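Local coordinates for protein HTH-type transcriptional regulator PrpR (Mycobacterium tuberculosis, PDB 6D2S) that controls transcription of enzymes that break down short-chain fatty acids through the glyoxylate and methylcitrate cycles, allowing use of cholesterol-derived propionate, at residues A[33-36]-A[41-44]; A[45-50]-A[89-94]; A[37-42]-A[133-138]. One frame throughout, in Å; residues are numbered along the deposited sequence.

Interaction 1 (A[33-36]-A[41-44])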
loop_
_atom_site.group_PDB
_atom_site.type_symbol
_atom_site.label_atom_id
_atom_site.label_comp_id
_atom_site.label_asym_id
_atom_site.label_seq_id
_atom_site.Cartn_x
_atom_site.Cartn_y
_atom_site.Cartn_z
ATOM N N GLY A 33 5.325 5.390 20.932
ATOM C CA GLY A 33 5.890 6.722 20.801
ATOM C C GLY A 33 6.550 7.000 19.469
ATOM O O GLY A 33 7.430 7.865 19.393
ATOM N N MET A 34 6.141 6.298 18.414
ATOM C CA MET A 34 6.682 6.539 17.083
ATOM C C MET A 34 6.324 7.940 16.603
ATOM O O MET A 34 5.320 8.531 17.011
ATOM C CB MET A 34 6.134 5.516 16.081
ATOM C CG MET A 34 6.335 4.050 16.462
ATOM S SD MET A 34 7.881 3.376 15.840
ATOM C CE MET A 34 8.138 2.008 16.965
ATOM N N ARG A 35 7.150 8.459 15.703
ATOM C CA ARG A 35 6.861 9.703 15.011
ATOM C C ARG A 35 7.238 9.533 13.549
ATOM O O ARG A 35 8.229 8.869 13.227
ATOM C CB ARG A 35 7.623 10.885 15.626
ATOM C CG ARG A 35 9.132 10.738 15.573
ATOM C CD ARG A 35 9.826 11.889 16.287
ATOM N NE ARG A 35 9.576 13.170 15.631
ATOM C CZ ARG A 35 9.996 14.342 16.096
ATOM N NH1 ARG A 35 10.688 14.402 17.225
ATOM N NH2 ARG A 35 9.722 15.457 15.430
ATOM N N THR A 36 6.427 10.114 12.667
ATOM C CA THR A 36 6.717 10.048 11.243
ATOM C C THR A 36 8.112 10.594 10.956
ATOM O O THR A 36 8.556 11.571 11.565
ATOM C CB THR A 36 5.652 10.824 10.460
ATOM O OG1 THR A 36 4.386 10.168 10.624
ATOM C CG2 THR A 36 5.998 10.868 8.978
ATOM N N ILE A 41 14.658 3.349 11.736
ATOM C CA ILE A 41 15.428 3.240 12.972
ATOM C C ILE A 41 14.509 2.961 14.154
ATOM O O ILE A 41 14.845 2.182 15.053
ATOM C CB ILE A 41 16.249 4.527 13.201
ATOM C CG1 ILE A 41 16.944 4.957 11.906
ATOM C CG2 ILE A 41 17.254 4.322 14.324
ATOM C CD1 ILE A 41 17.881 3.906 11.333
ATOM N N GLN A 42 13.357 3.636 14.200
ATOM C CA GLN A 42 12.430 3.454 15.312
ATOM C C GLN A 42 11.868 2.038 15.342
ATOM O O GLN A 42 11.721 1.441 16.418
ATOM C CB GLN A 42 11.297 4.472 15.205
ATOM C CG GLN A 42 11.778 5.926 15.275
ATOM C CD GLN A 42 10.634 6.896 15.046
ATOM O OE1 GLN A 42 9.704 6.958 15.845
ATOM N NE2 GLN A 42 10.678 7.626 13.934
ATOM N N LEU A 43 11.522 1.498 14.171
ATOM C CA LEU A 43 11.042 0.122 14.104
ATOM C C LEU A 43 12.123 -0.865 14.520
ATOM O O LEU A 43 11.828 -1.884 15.153
ATOM C CB LEU A 43 10.546 -0.194 12.692
ATOM C CG LEU A 43 9.058 0.120 12.492
ATOM C CD1 LEU A 43 8.724 0.262 11.012
ATOM C CD2 LEU A 43 8.214 -0.991 13.122
ATOM N N ALA A 44 13.376 -0.604 14.147
ATOM C CA ALA A 44 14.455 -1.494 14.579
ATOM C C ALA A 44 14.548 -1.541 16.101
ATOM O O ALA A 44 14.790 -2.604 16.688
ATOM C CB ALA A 44 15.791 -1.040 13.976
#
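The side-chain amide of Gln-42 pairs with both polar backbone atoms of Arg-35. Gln-42 OE1 accepts from Arg-35 N at 3.0 Å, with the donor lying in the carbonyl plane on a lone pair, while Gln-42 NE2 donates a hydrogen bond to Arg-35 O at 2.8 Å. This second bond is fairly straight (160° at the hydrogen), and Arg-35 O lies close to the amide plane of Gln-42. Two bonds at adjacent corners of one flat group fix its rotation. Glutamine suits the place because it offers a donor and an acceptor side by side at the end of a chain that runs extended beyond CG (chi2 175°) and so spans from the helix to the loop.

Alongside, Met-34 runs past Gln-42 in the opposite direction. Its SD lies 3.6 Å from Gln-42 CB, and Met-34 CE continues to 3.7 Å from Gln-42 O, a path made possible by the bend at chi2 (-90°). The Arg-35 side chain approaches with its aliphatic root: Arg-35 CG lies 3.8 Å from Gln-42 OE1.

Behind this first shell, Gly-33 ends helix 19-31 in a Schellman motif, its positive phi easiest for glycine, and turns the chain into the loop. Met-34 also rests on Leu-39, Leu-46 and Phe-134. Gln-42 NE2 has a further, weak bond to Gly-38 O.

The amide thus does for Arg-35 what the backbone of a neighbouring strand would do, satisfying the N-H and C=O of a loop residue near the surface and tying the linker to helix 39-51.

Interaction 2 (A[45-50]-A[89-94])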
loop_
_atom_site.group_PDB
_atom_site.type_symbol
_atom_site.label_atom_id
_atom_site.label_comp_id
_atom_site.label_asym_id
_atom_site.label_seq_id
_atom_site.Cartn_x
_atom_site.Cartn_y
_atom_site.Cartn_z
ATOM N N GLU A 45 14.367 -0.391 16.753
ATOM C CA GLU A 45 14.353 -0.345 18.212
ATOM C C GLU A 45 13.174 -1.128 18.776
ATOM O O GLU A 45 13.333 -1.904 19.727
ATOM C CB GLU A 45 14.312 1.112 18.688
ATOM C CG GLU A 45 14.422 1.285 20.191
ATOM C CD GLU A 45 14.401 2.744 20.614
ATOM O OE1 GLU A 45 13.475 3.143 21.355
ATOM O OE2 GLU A 45 15.308 3.496 20.197
ATOM N N LEU A 46 11.974 -0.923 18.216
ATOM C CA LEU A 46 10.808 -1.681 18.668
ATOM C C LEU A 46 11.035 -3.183 18.512
ATOM O O LEU A 46 10.737 -3.968 19.423
ATOM C CB LEU A 46 9.564 -1.234 17.890
ATOM C CG LEU A 46 8.226 -1.922 18.155
ATOM C CD1 LEU A 46 7.868 -1.829 19.622
ATOM C CD2 LEU A 46 7.124 -1.293 17.293
ATOM N N MET A 47 11.572 -3.604 17.363
ATOM C CA MET A 47 11.783 -5.034 17.138
ATOM C C MET A 47 12.720 -5.626 18.179
ATOM O O MET A 47 12.487 -6.735 18.679
ATOM C CB MET A 47 12.329 -5.272 15.728
ATOM C CG MET A 47 11.284 -5.024 14.650
ATOM S SD MET A 47 10.049 -6.342 14.662
ATOM C CE MET A 47 10.674 -7.394 13.352
ATOM N N ARG A 48 13.790 -4.900 18.518
ATOM C CA ARG A 48 14.718 -5.346 19.554
ATOM C C ARG A 48 14.043 -5.382 20.922
ATOM O O ARG A 48 14.144 -6.372 21.658
ATOM C CB ARG A 48 15.926 -4.400 19.573
ATOM C CG ARG A 48 17.110 -4.835 20.379
ATOM C CD ARG A 48 18.283 -3.888 20.104
ATOM N NE ARG A 48 19.413 -4.167 20.980
ATOM C CZ ARG A 48 19.563 -3.633 22.184
ATOM N NH1 ARG A 48 18.652 -2.782 22.646
ATOM N NH2 ARG A 48 20.618 -3.953 22.922
ATOM N N ASP A 49 13.352 -4.297 21.278
ATOM C CA ASP A 49 12.795 -4.152 22.622
ATOM C C ASP A 49 11.676 -5.152 22.879
ATOM O O ASP A 49 11.592 -5.735 23.966
ATOM C CB ASP A 49 12.265 -2.732 22.808
ATOM C CG ASP A 49 13.367 -1.711 23.032
ATOM O OD1 ASP A 49 14.537 -2.114 23.208
ATOM O OD2 ASP A 49 13.053 -0.499 23.025
ATOM N N ARG A 50 10.800 -5.350 21.899
ATOM C CA ARG A 50 9.586 -6.128 22.092
ATOM C C ARG A 50 9.760 -7.602 21.755
ATOM O O ARG A 50 9.143 -8.451 22.408
ATOM C CB ARG A 50 8.464 -5.531 21.240
ATOM C CG ARG A 50 7.086 -6.116 21.476
ATOM C CD ARG A 50 6.096 -5.542 20.474
ATOM N NE ARG A 50 4.724 -5.964 20.731
ATOM C CZ ARG A 50 3.790 -5.178 21.253
ATOM N NH1 ARG A 50 4.079 -3.922 21.570
ATOM N NH2 ARG A 50 2.565 -5.647 21.449
ATOM N N PHE A 89 9.133 -0.418 5.756
ATOM C CA PHE A 89 8.076 -1.306 5.266
ATOM C C PHE A 89 8.447 -2.774 5.461
ATOM O O PHE A 89 7.617 -3.585 5.900
ATOM C CB PHE A 89 7.795 -1.005 3.791
ATOM C CG PHE A 89 6.567 -1.684 3.262
ATOM C CD1 PHE A 89 5.337 -1.037 3.293
ATOM C CD2 PHE A 89 6.655 -2.941 2.708
ATOM C CE1 PHE A 89 4.207 -1.654 2.784
ATOM C CE2 PHE A 89 5.528 -3.579 2.204
ATOM C CZ PHE A 89 4.309 -2.935 2.243
ATOM N N GLN A 90 9.693 -3.129 5.158
ATOM C CA GLN A 90 10.137 -4.507 5.347
ATOM C C GLN A 90 10.107 -4.908 6.815
ATOM O O GLN A 90 9.703 -6.026 7.149
ATOM C CB GLN A 90 11.550 -4.683 4.791
ATOM C CG GLN A 90 11.627 -4.531 3.294
ATOM C CD GLN A 90 10.676 -5.472 2.576
ATOM O OE1 GLN A 90 10.683 -6.679 2.820
ATOM N NE2 GLN A 90 9.866 -4.925 1.672
ATOM N N ILE A 91 10.584 -4.027 7.701
ATOM C CA ILE A 91 10.634 -4.357 9.120
ATOM C C ILE A 91 9.231 -4.517 9.673
ATOM O O ILE A 91 8.952 -5.440 10.450
ATOM C CB ILE A 91 11.421 -3.282 9.894
ATOM C CG1 ILE A 91 12.843 -3.172 9.342
ATOM C CG2 ILE A 91 11.436 -3.617 11.392
ATOM C CD1 ILE A 91 13.552 -1.824 9.717
ATOM N N ALA A 92 8.319 -3.622 9.281
ATOM C CA ALA A 92 6.954 -3.717 9.780
ATOM C C ALA A 92 6.239 -4.938 9.215
ATOM O O ALA A 92 5.384 -5.522 9.895
ATOM C CB ALA A 92 6.185 -2.425 9.443
ATOM N N THR A 93 6.587 -5.349 7.994
ATOM C CA THR A 93 6.040 -6.591 7.455
ATOM C C THR A 93 6.460 -7.775 8.313
ATOM O O THR A 93 5.626 -8.602 8.697
ATOM C CB THR A 93 6.471 -6.787 6.000
ATOM O OG1 THR A 93 5.901 -5.752 5.192
ATOM C CG2 THR A 93 5.965 -8.144 5.467
ATOM N N GLN A 94 7.751 -7.843 8.676
ATOM C CA GLN A 94 8.213 -8.921 9.550
ATOM C C GLN A 94 7.596 -8.816 10.941
ATOM O O GLN A 94 7.302 -9.841 11.571
ATOM C CB GLN A 94 9.744 -8.912 9.643
ATOM C CG GLN A 94 10.314 -10.171 10.293
ATOM C CD GLN A 94 10.042 -11.397 9.451
ATOM O OE1 GLN A 94 9.663 -12.462 9.962
ATOM N NE2 GLN A 94 10.235 -11.258 8.144
#
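Phe-89 O, on the helix that brings Ile-91 and Gln-94 against Met-47, is gripped by two donors. Thr-93 N makes the ordinary helical bond at 2.9 Å, and Thr-93 OG1 donates from the opposite face of the carbonyl plane, also at 2.9 Å. Threonine can do this inside a helix because its hydroxyl folds back onto the preceding turn, and the bond gives a buried hydroxyl a partner.

The face turned to helix 39-51 is apolar by contrast. Met-47 CG meets Ile-91 CG2 at 3.6 Å, the two side chains crossing at a slant; this methyl branch of Ile-91 is the one set anti to its backbone N. Bends at chi2 (-72°) and chi3 (-97°) then curl the methionine so that Met-47 CE comes 3.9 Å from Ile-91 O and 4.1 Å from Gln-94 CB. A flexible, unbranched thioether can curl in this way, while beta-branched isoleucine presents a methyl close to its own backbone. Gln-94 takes part through its aliphatic CB and CG.

Ile-91 also touches Val-78 and Gln-94 touches Leu-76, both on strand 75-79, and Met-47 packs on Ile-53 beyond the wider pi-type turn at 47-50. On the other flank Ala-92 and Thr-93 lie against Ala-131 of helix 116-135.

Two helices that precede and follow a small three-stranded sheet in the chain, and pack directly through apolar side chains, form part of the alpha/beta core of the IrrE N-terminal-like domain.

Interaction 3 (A[37-42]-A[133-138]). With EDO (1,2-ethanediol), chain H.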
loop_
_atom_site.group_PDB
_atom_site.type_symbol
_atom_site.label_atom_id
_atom_site.label_comp_id
_atom_site.label_asym_id
_atom_site.label_seq_id
_atom_site.Cartn_x
_atom_site.Cartn_y
_atom_site.Cartn_z
ATOM N N GLY A 37 8.827 9.926 10.052
ATOM C CA GLY A 37 10.192 10.321 9.757
ATOM C C GLY A 37 11.230 9.455 10.442
ATOM O O GLY A 37 11.302 9.412 11.675
ATOM N N GLY A 38 12.048 8.764 9.655
ATOM C CA GLY A 38 13.032 7.874 10.239
ATOM C C GLY A 38 12.420 6.680 10.941
ATOM O O GLY A 38 12.960 6.217 11.953
ATOM N N LEU A 39 11.301 6.163 10.424
ATOM C CA LEU A 39 10.651 5.030 11.068
ATOM C C LEU A 39 11.478 3.761 10.979
ATOM O O LEU A 39 11.248 2.841 11.771
ATOM C CB LEU A 39 9.277 4.757 10.450
ATOM C CG LEU A 39 7.999 5.292 11.097
ATOM C CD1 LEU A 39 6.798 4.589 10.446
ATOM C CD2 LEU A 39 7.963 5.124 12.606
ATOM N N ASP A 40 12.420 3.680 10.032
ATOM C CA ASP A 40 13.239 2.478 9.938
ATOM C C ASP A 40 14.064 2.273 11.205
ATOM O O ASP A 40 14.134 1.154 11.731
ATOM C CB ASP A 40 14.128 2.521 8.687
ATOM C CG ASP A 40 14.974 3.789 8.579
ATOM O OD1 ASP A 40 14.559 4.869 9.062
ATOM O OD2 ASP A 40 16.058 3.699 7.965
ATOM N N ILE A 41 14.658 3.349 11.736
ATOM C CA ILE A 41 15.428 3.240 12.972
ATOM C C ILE A 41 14.509 2.961 14.154
ATOM O O ILE A 41 14.845 2.182 15.053
ATOM C CB ILE A 41 16.249 4.527 13.201
ATOM C CG1 ILE A 41 16.944 4.957 11.906
ATOM C CG2 ILE A 41 17.254 4.322 14.324
ATOM C CD1 ILE A 41 17.881 3.906 11.333
ATOM N N GLN A 42 13.357 3.636 14.200
ATOM C CA GLN A 42 12.430 3.454 15.312
ATOM C C GLN A 42 11.868 2.038 15.342
ATOM O O GLN A 42 11.721 1.441 16.418
ATOM C CB GLN A 42 11.297 4.472 15.205
ATOM C CG GLN A 42 11.778 5.926 15.275
ATOM C CD GLN A 42 10.634 6.896 15.046
ATOM O OE1 GLN A 42 9.704 6.958 15.845
ATOM N NE2 GLN A 42 10.678 7.626 13.934
ATOM N N ALA A 133 -0.206 0.131 7.157
ATOM C CA ALA A 133 -0.989 0.809 8.181
ATOM C C ALA A 133 -0.126 1.252 9.353
ATOM O O ALA A 133 -0.547 2.122 10.118
ATOM C CB ALA A 133 -2.123 -0.089 8.680
ATOM N N PHE A 134 1.076 0.689 9.492
ATOM C CA PHE A 134 2.003 1.148 10.523
ATOM C C PHE A 134 2.783 2.383 10.059
ATOM O O PHE A 134 2.904 3.373 10.797
ATOM C CB PHE A 134 2.961 0.004 10.886
ATOM C CG PHE A 134 3.735 0.252 12.153
ATOM C CD1 PHE A 134 4.811 1.125 12.159
ATOM C CD2 PHE A 134 3.368 -0.360 13.336
ATOM C CE1 PHE A 134 5.515 1.382 13.327
ATOM C CE2 PHE A 134 4.068 -0.095 14.507
ATOM C CZ PHE A 134 5.142 0.771 14.493
ATOM N N LEU A 135 3.331 2.329 8.838
ATOM C CA LEU A 135 4.029 3.482 8.268
ATOM C C LEU A 135 3.105 4.673 8.080
ATOM O O LEU A 135 3.547 5.827 8.159
ATOM C CB LEU A 135 4.642 3.114 6.917
ATOM C CG LEU A 135 6.041 2.496 6.980
ATOM C CD1 LEU A 135 6.037 1.251 7.862
ATOM C CD2 LEU A 135 6.511 2.186 5.577
ATOM N N LEU A 136 1.833 4.415 7.785
ATOM C CA LEU A 136 0.859 5.459 7.491
ATOM C C LEU A 136 -0.313 5.265 8.442
ATOM O O LEU A 136 -1.382 4.771 8.053
ATOM C CB LEU A 136 0.424 5.400 6.027
ATOM C CG LEU A 136 1.610 5.410 5.057
ATOM C CD1 LEU A 136 1.149 5.019 3.631
ATOM C CD2 LEU A 136 2.285 6.793 5.076
ATOM N N PRO A 137 -0.131 5.620 9.711
ATOM C CA PRO A 137 -1.180 5.367 10.707
ATOM C C PRO A 137 -2.461 6.100 10.335
ATOM O O PRO A 137 -2.439 7.256 9.901
ATOM C CB PRO A 137 -0.566 5.890 12.017
ATOM C CG PRO A 137 0.524 6.821 11.593
ATOM C CD PRO A 137 1.067 6.236 10.310
ATOM N N TYR A 138 -3.590 5.421 10.546
ATOM C CA TYR A 138 -4.827 5.795 9.858
ATOM C C TYR A 138 -5.210 7.258 10.077
ATOM O O TYR A 138 -5.391 8.011 9.113
ATOM C CB TYR A 138 -5.975 4.868 10.293
ATOM C CG TYR A 138 -7.167 4.954 9.364
ATOM C CD1 TYR A 138 -8.030 6.052 9.413
ATOM C CD2 TYR A 138 -7.420 3.953 8.432
ATOM C CE1 TYR A 138 -9.113 6.153 8.557
ATOM C CE2 TYR A 138 -8.516 4.048 7.560
ATOM C CZ TYR A 138 -9.354 5.150 7.638
ATOM O OH TYR A 138 -10.436 5.247 6.790
HETATM C C1 EDO H . 10.550 6.613 6.885
HETATM O O1 EDO H . 9.991 6.987 8.113
HETATM C C2 EDO H . 11.056 7.825 6.099
HETATM O O2 EDO H . 12.095 8.478 6.777
#
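Leu-39 makes a small, buried apolar contact with Phe-134 and Leu-135, joining the first turn of helix 39-51 to the end of helix 116-135, the latter in the IrrE N-terminal-like domain. One methyl does the work. With chi2 at -167°, Leu-39 CD1 continues the extended line of the chain and leads into the contact. It rests 3.7 Å from Leu-135 CA and 4.1 Å from Leu-135 CG, and it approaches the Phe-134 ring at the edge, near the ring plane, 4.3 Å from Phe-134 CD1. Leucine suits the site because its branched tip can bring one methyl against both a ring edge and the backbone of helix 116-135.

The same leucine also touches Phe-29 of helix 19-31, and Leu-135 continues onto Ala-88 and Phe-89 of helix 84-99, so several helices converge here.

Gly-37 and Gly-38 both take positive phi, which favours glycine; at Gly-37 a CB would also jam against the preceding carbonyl O. Gly-38 is the N-cap of helix 39-51. A molecule of 1,2-ethanediol, probably from the crystallisation liquor, binds the N-H groups at this helix start, Gly-38 N donating to its O2 at 2.9 Å and Leu-39 N to its O1 at 2.8 Å.

From the N terminus, interaction 1 comes first and closes a loop with just four residues between its segments, fastening the linker after helix 19-31 onto helix 39-51. Interaction 3 begins in the linker just before that helix and runs into it, sharing Ile-41 and Gln-42 with interaction 1, and spans 90 residues to the end of helix 116-135. Interaction 2 falls within this span and ties helix 39-51 to helix 84-99, the small sheet lying between them in sequence; it follows interaction 1 in series. Helix 39-51 is therefore common to all three. Leu-43 packs on Ile-91 and Phe-134, and Ala-92 on Leu-135, so the three contacts adjoin through apolar side chains.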